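Local coordinates for protein esterase Rv0045c (Mycobacterium tuberculosis, PDB 6WYN) that hydrolyses carboxylic esters, preferring short, straight alkyl chains of about four atoms, and probably serves ester or lipid metabolism, at residues V180-H188 with F283-L292. Sequence-based numbering, arbitrary orientation.
Sequences VTPSALQRH and FVTDQDTAEL
The Arg187 guanidinium meets the Asp288 carboxylate end-on, and their planes lie only 8° apart. NH1 of Arg187 reaches OD2 of Asp288 at 2.8 Å, and NH2 reaches OD1 at the same distance. Both oxygens use their syn lone pairs. Phe283 O also lies at the guanidinium edge, while Ser183 O sits off-centre over one face. A bend at chi3 (-33°) turns the arginine head toward the aspartate. The Phe283 ring has water 2 over the centre of one face and Leu185 CD1 at its edge, 3.9 Å from CZ. Water 2 lies within hydrogen-bonding distance of Ala184 O and Phe283 O. His188 CB packs 3.7 Å from Phe283 CE2, and the two rings meet obliquely. Ala184 CB packs against Phe283 O, Phe283 CD1, Val284 CG2 and Asp288 OD2. Farther along, Ser183 OG donates to Glu291 OE2 over 2.6 Å, meeting it from above the carboxylate plane. Water 1 links Thr181 OG1, which caps helix 182-200, to Asp288 O and Glu291 OE2.

In this alpha/beta hydrolase the two helices follow neighbouring parallel strands, 174-178 and 273-278. Phe283 also stacks on His310 and touches Asp179 and Ser155, which with His310 make up the inferred catalytic triad. Phe283 thus touches both the triad and His188, a substrate-selectivity residue.

Asp288 has a second task. Its OD2 accepts from Thr285 N at 3.0 Å, and its own N donates to Thr285 OG1, forming a capping box. The start of helix 286-295 thus holds the carboxylate for Arg187, and the positive charge probably helps keep Asp288 ionised.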
ATOM      1  N   VAL A 180      -2.080  -3.100 -10.133  1.00 10.71           N
ATOM      2  CA  VAL A 180      -3.076  -4.151  -9.828  1.00 11.61           C
ATOM      3  C   VAL A 180      -4.381  -3.931 -10.596  1.00 12.21           C
ATOM      4  O   VAL A 180      -4.760  -2.797 -10.855  1.00 11.32           O
ATOM      5  CB  VAL A 180      -3.324  -4.191  -8.303  1.00 11.39           C
ATOM      6  CG1 VAL A 180      -4.138  -2.977  -7.870  1.00 11.05           C
ATOM      7  CG2 VAL A 180      -3.984  -5.497  -7.881  1.00 12.13           C
ATOM      8  N   THR A 181      -5.079  -5.035 -10.858  1.00 12.29           N
ATOM      9  CA  THR A 181      -6.524  -5.074 -11.215  1.00 13.90           C
ATOM     10  C   THR A 181      -7.135  -6.240 -10.424  1.00 12.86           C
ATOM     11  O   THR A 181      -6.406  -7.091  -9.927  1.00 12.88           O
ATOM     12  CB  THR A 181      -6.740  -5.263 -12.727  1.00 14.96           C
ATOM     13  OG1 THR A 181      -6.518  -6.653 -12.989  1.00 15.02           O
ATOM     14  CG2 THR A 181      -5.810  -4.432 -13.594  1.00 15.30           C
ATOM     15  N   PRO A 182      -8.472  -6.376 -10.337  1.00 13.50           N
ATOM     16  CA  PRO A 182      -9.060  -7.547  -9.679  1.00 13.99           C
ATOM     17  C   PRO A 182      -8.500  -8.856 -10.236  1.00 15.18           C
ATOM     18  O   PRO A 182      -8.039  -9.701  -9.468  1.00 15.54           O
ATOM     19  CB  PRO A 182     -10.530  -7.377  -9.981  1.00 13.16           C
ATOM     20  CG  PRO A 182     -10.676  -5.882 -10.003  1.00 13.73           C
ATOM     21  CD  PRO A 182      -9.484  -5.417 -10.816  1.00 13.93           C
ATOM     22  N   SER A 183      -8.454  -8.986 -11.572  1.00 15.28           N
ATOM     23  CA  SER A 183      -7.955 -10.226 -12.226  1.00 16.61           C
ATOM     24  C   SER A 183      -6.499 -10.495 -11.833  1.00 15.98           C
ATOM     25  O   SER A 183      -6.133 -11.660 -11.594  1.00 16.29           O
ATOM     26  CB  SER A 183      -8.142 -10.165 -13.726  1.00 15.93           C
ATOM     27  OG  SER A 183      -9.511  -9.943 -14.032  1.00 16.18           O
ATOM     28  N   ALA A 184      -5.657  -9.459 -11.791  1.00 15.41           N
ATOM     29  CA  ALA A 184      -4.210  -9.642 -11.552  1.00 15.49           C
ATOM     30  C   ALA A 184      -3.981 -10.167 -10.135  1.00 15.01           C
ATOM     31  O   ALA A 184      -3.166 -11.096  -9.933  1.00 15.68           O
ATOM     32  CB  ALA A 184      -3.497  -8.328 -11.798  1.00 15.92           C
ATOM     33  N   LEU A 185      -4.645  -9.600  -9.144  1.00 16.60           N
ATOM     34  CA  LEU A 185      -4.429 -10.098  -7.760  1.00 17.18           C
ATOM     35  C   LEU A 185      -5.054 -11.499  -7.622  1.00 15.47           C
ATOM     36  O   LEU A 185      -4.477 -12.308  -6.943  1.00 15.06           O
ATOM     37  CB  LEU A 185      -5.011  -9.116  -6.730  1.00 19.11           C
ATOM     38  CG  LEU A 185      -4.567  -9.381  -5.283  1.00 21.63           C
ATOM     39  CD1 LEU A 185      -3.093  -9.678  -5.180  1.00 25.45           C
ATOM     40  CD2 LEU A 185      -4.882  -8.185  -4.386  1.00 24.78           C
ATOM     41  N   GLN A 186      -6.195 -11.768  -8.234  1.00 17.27           N
ATOM     42  CA  GLN A 186      -6.789 -13.140  -8.237  1.00 20.12           C
ATOM     43  C   GLN A 186      -5.741 -14.143  -8.739  1.00 19.69           C
ATOM     44  O   GLN A 186      -5.531 -15.182  -8.104  1.00 18.06           O
ATOM     45  CB  GLN A 186      -8.043 -13.171  -9.106  1.00 23.92           C
ATOM     46  CG  GLN A 186      -8.837 -14.472  -9.003  1.00 30.80           C
ATOM     47  CD  GLN A 186     -10.208 -14.299  -9.614  1.00 33.67           C
ATOM     48  OE1 GLN A 186     -10.374 -13.754 -10.703  1.00 39.85           O
ATOM     49  NE2 GLN A 186     -11.217 -14.747  -8.904  1.00 38.60           N
ATOM     50  N   ARG A 187      -5.070 -13.856  -9.854  1.00 19.75           N
ATOM     51  CA  ARG A 187      -4.042 -14.795 -10.398  1.00 21.36           C
ATOM     52  C   ARG A 187      -2.928 -14.960  -9.342  1.00 21.83           C
ATOM     53  O   ARG A 187      -2.489 -16.118  -9.084  1.00 22.53           O
ATOM     54  CB  ARG A 187      -3.614 -14.265 -11.787  1.00 24.59           C
ATOM     55  CG  ARG A 187      -2.341 -14.842 -12.406  1.00 28.59           C
ATOM     56  CD  ARG A 187      -1.839 -14.098 -13.674  1.00 27.49           C
ATOM     57  NE  ARG A 187      -2.990 -13.605 -14.401  1.00 27.24           N
ATOM     58  CZ  ARG A 187      -3.286 -12.328 -14.659  1.00 23.84           C
ATOM     59  NH1 ARG A 187      -2.456 -11.336 -14.379  1.00 24.79           N
ATOM     60  NH2 ARG A 187      -4.427 -12.063 -15.261  1.00 24.59           N
ATOM     61  N   HIS A 188      -2.440 -13.888  -8.710  1.00 20.86           N
ATOM     62  CA  HIS A 188      -1.395 -14.003  -7.642  1.00 22.84           C
ATOM     63  C   HIS A 188      -1.875 -14.853  -6.448  1.00 23.03           C
ATOM     64  O   HIS A 188      -1.096 -15.681  -5.943  1.00 24.58           O
ATOM     65  CB  HIS A 188      -0.952 -12.621  -7.151  1.00 25.21           C
ATOM     66  CG  HIS A 188       0.119 -12.645  -6.110  1.00 26.38           C
ATOM     67  ND1 HIS A 188       1.451 -12.878  -6.420  1.00 32.22           N
ATOM     68  CD2 HIS A 188       0.071 -12.452  -4.777  1.00 29.88           C
ATOM     69  CE1 HIS A 188       2.182 -12.844  -5.320  1.00 32.16           C
ATOM     70  NE2 HIS A 188       1.359 -12.578  -4.296  1.00 33.82           N
ATOM     71  N   PHE A 283       3.044  -8.388 -13.324  1.00 16.05           N
ATOM     72  CA  PHE A 283       1.874  -8.627 -12.458  1.00 14.95           C
ATOM     73  C   PHE A 283       0.581  -8.358 -13.214  1.00 14.91           C
ATOM     74  O   PHE A 283      -0.383  -9.150 -13.136  1.00 15.47           O
ATOM     75  CB  PHE A 283       2.011  -7.773 -11.203  1.00 15.24           C
ATOM     76  CG  PHE A 283       1.137  -8.226 -10.072  1.00 16.12           C
ATOM     77  CD1 PHE A 283      -0.142  -7.731  -9.936  1.00 16.31           C
ATOM     78  CD2 PHE A 283       1.624  -9.115  -9.127  1.00 18.21           C
ATOM     79  CE1 PHE A 283      -0.946  -8.123  -8.876  1.00 16.77           C
ATOM     80  CE2 PHE A 283       0.820  -9.517  -8.063  1.00 20.32           C
ATOM     81  CZ  PHE A 283      -0.458  -9.000  -7.939  1.00 18.94           C
ATOM     82  N   VAL A 284       0.535  -7.229 -13.904  1.00 14.98           N
ATOM     83  CA  VAL A 284      -0.624  -6.789 -14.700  1.00 14.82           C
ATOM     84  C   VAL A 284      -0.277  -6.983 -16.185  1.00 16.78           C
ATOM     85  O   VAL A 284       0.723  -6.417 -16.621  1.00 14.61           O
ATOM     86  CB  VAL A 284      -0.974  -5.329 -14.398  1.00 15.45           C
ATOM     87  CG1 VAL A 284      -2.165  -4.855 -15.247  1.00 15.27           C
ATOM     88  CG2 VAL A 284      -1.213  -5.147 -12.886  1.00 16.44           C
ATOM     89  N   THR A 285      -1.116  -7.729 -16.910  1.00 15.77           N
ATOM     90  CA  THR A 285      -0.970  -7.984 -18.361  1.00 15.25           C
ATOM     91  C   THR A 285      -1.691  -6.918 -19.174  1.00 14.19           C
ATOM     92  O   THR A 285      -2.598  -6.208 -18.653  1.00 12.66           O
ATOM     93  CB  THR A 285      -1.541  -9.354 -18.733  1.00 14.73           C
ATOM     94  OG1 THR A 285      -2.955  -9.309 -18.550  1.00 17.41           O
ATOM     95  CG2 THR A 285      -0.895 -10.435 -17.922  1.00 17.05           C
ATOM     96  N   ASP A 286      -1.382  -6.855 -20.465  1.00 14.81           N
ATOM     97  CA  ASP A 286      -2.129  -5.975 -21.409  1.00 15.99           C
ATOM     98  C   ASP A 286      -3.608  -6.347 -21.411  1.00 15.50           C
ATOM     99  O   ASP A 286      -4.448  -5.447 -21.453  1.00 14.76           O
ATOM    100  CB  ASP A 286      -1.553  -6.061 -22.831  1.00 17.86           C
ATOM    101  CG  ASP A 286      -0.167  -5.419 -22.949  1.00 20.41           C
ATOM    102  OD1 ASP A 286       0.223  -4.623 -22.058  1.00 18.34           O
ATOM    103  OD2 ASP A 286       0.538  -5.743 -23.895  1.00 24.46           O
ATOM    104  N   GLN A 287      -3.932  -7.636 -21.398  1.00 15.43           N
ATOM    105  CA  GLN A 287      -5.341  -8.072 -21.333  1.00 17.42           C
ATOM    106  C   GLN A 287      -5.987  -7.596 -20.008  1.00 14.49           C
ATOM    107  O   GLN A 287      -7.161  -7.140 -20.020  1.00 13.24           O
ATOM    108  CB  GLN A 287      -5.376  -9.605 -21.473  1.00 21.88           C
ATOM    109  CG  GLN A 287      -6.593 -10.093 -22.236  1.00 34.01           C
ATOM    110  CD  GLN A 287      -6.564  -9.851 -23.742  1.00 37.56           C
ATOM    111  OE1 GLN A 287      -5.937 -10.602 -24.490  1.00 43.98           O
ATOM    112  NE2 GLN A 287      -7.349  -8.882 -24.205  1.00 30.50           N
ATOM    113  N   ASP A 288      -5.268  -7.692 -18.892  1.00 14.65           N
ATOM    114  CA  ASP A 288      -5.760  -7.123 -17.603  1.00 15.37           C
ATOM    115  C   ASP A 288      -6.153  -5.653 -17.796  1.00 14.96           C
ATOM    116  O   ASP A 288      -7.228  -5.241 -17.365  1.00 13.79           O
ATOM    117  CB  ASP A 288      -4.713  -7.275 -16.505  1.00 16.25           C
ATOM    118  CG  ASP A 288      -4.490  -8.698 -16.014  1.00 18.88           C
ATOM    119  OD1 ASP A 288      -5.398  -9.588 -16.249  1.00 20.43           O
ATOM    120  OD2 ASP A 288      -3.393  -8.946 -15.441  1.00 20.38           O
ATOM    121  N   THR A 289      -5.295  -4.870 -18.430  1.00 15.44           N
ATOM    122  CA  THR A 289      -5.504  -3.419 -18.599  1.00 15.34           C
ATOM    123  C   THR A 289      -6.703  -3.192 -19.487  1.00 14.62           C
ATOM    124  O   THR A 289      -7.538  -2.327 -19.171  1.00 13.64           O
ATOM    125  CB  THR A 289      -4.264  -2.723 -19.171  1.00 15.10           C
ATOM    126  OG1 THR A 289      -3.117  -3.087 -18.414  1.00 14.67           O
ATOM    127  CG2 THR A 289      -4.471  -1.235 -19.170  1.00 15.48           C
ATOM    128  N   ALA A 290      -6.816  -3.948 -20.585  1.00 14.13           N
ATOM    129  CA  ALA A 290      -7.992  -3.818 -21.470  1.00 12.91           C
ATOM    130  C   ALA A 290      -9.272  -4.187 -20.714  1.00 12.43           C
ATOM    131  O   ALA A 290     -10.318  -3.550 -20.951  1.00 12.86           O
ATOM    132  CB  ALA A 290      -7.800  -4.691 -22.704  1.00 12.85           C
ATOM    133  N   GLU A 291      -9.243  -5.229 -19.905  1.00 13.24           N
ATOM    134  CA  GLU A 291     -10.452  -5.662 -19.122  1.00 14.37           C
ATOM    135  C   GLU A 291     -10.866  -4.516 -18.196  1.00 13.87           C
ATOM    136  O   GLU A 291     -12.051  -4.135 -18.123  1.00 14.85           O
ATOM    137  CB  GLU A 291     -10.134  -6.974 -18.386  1.00 16.47           C
ATOM    138  CG  GLU A 291     -11.244  -7.455 -17.449  1.00 16.74           C
ATOM    139  CD  GLU A 291     -10.902  -8.691 -16.658  1.00 17.58           C
ATOM    140  OE1 GLU A 291     -11.849  -9.501 -16.410  1.00 19.47           O
ATOM    141  OE2 GLU A 291      -9.690  -8.903 -16.357  1.00 16.68           O
ATOM    142  N   LEU A 292      -9.894  -3.877 -17.573  1.00 13.69           N
ATOM    143  CA  LEU A 292     -10.192  -2.747 -16.666  1.00 14.02           C
ATOM    144  C   LEU A 292     -10.804  -1.597 -17.465  1.00 15.00           C
ATOM    145  O   LEU A 292     -11.819  -0.999 -17.008  1.00 15.68           O
ATOM    146  CB  LEU A 292      -8.912  -2.324 -15.961  1.00 14.67           C
ATOM    147  CG  LEU A 292      -9.045  -1.136 -15.024  1.00 15.86           C
ATOM    148  CD1 LEU A 292     -10.080  -1.406 -13.957  1.00 18.04           C
ATOM    149  CD2 LEU A 292      -7.706  -0.829 -14.402  1.00 16.60           C
TER
HETATM  150  O   HOH W   1      -7.996  -6.758 -15.229  1.00 14.60           O
HETATM  151  O   HOH W   2      -0.706 -11.407 -11.434  1.00 17.63           O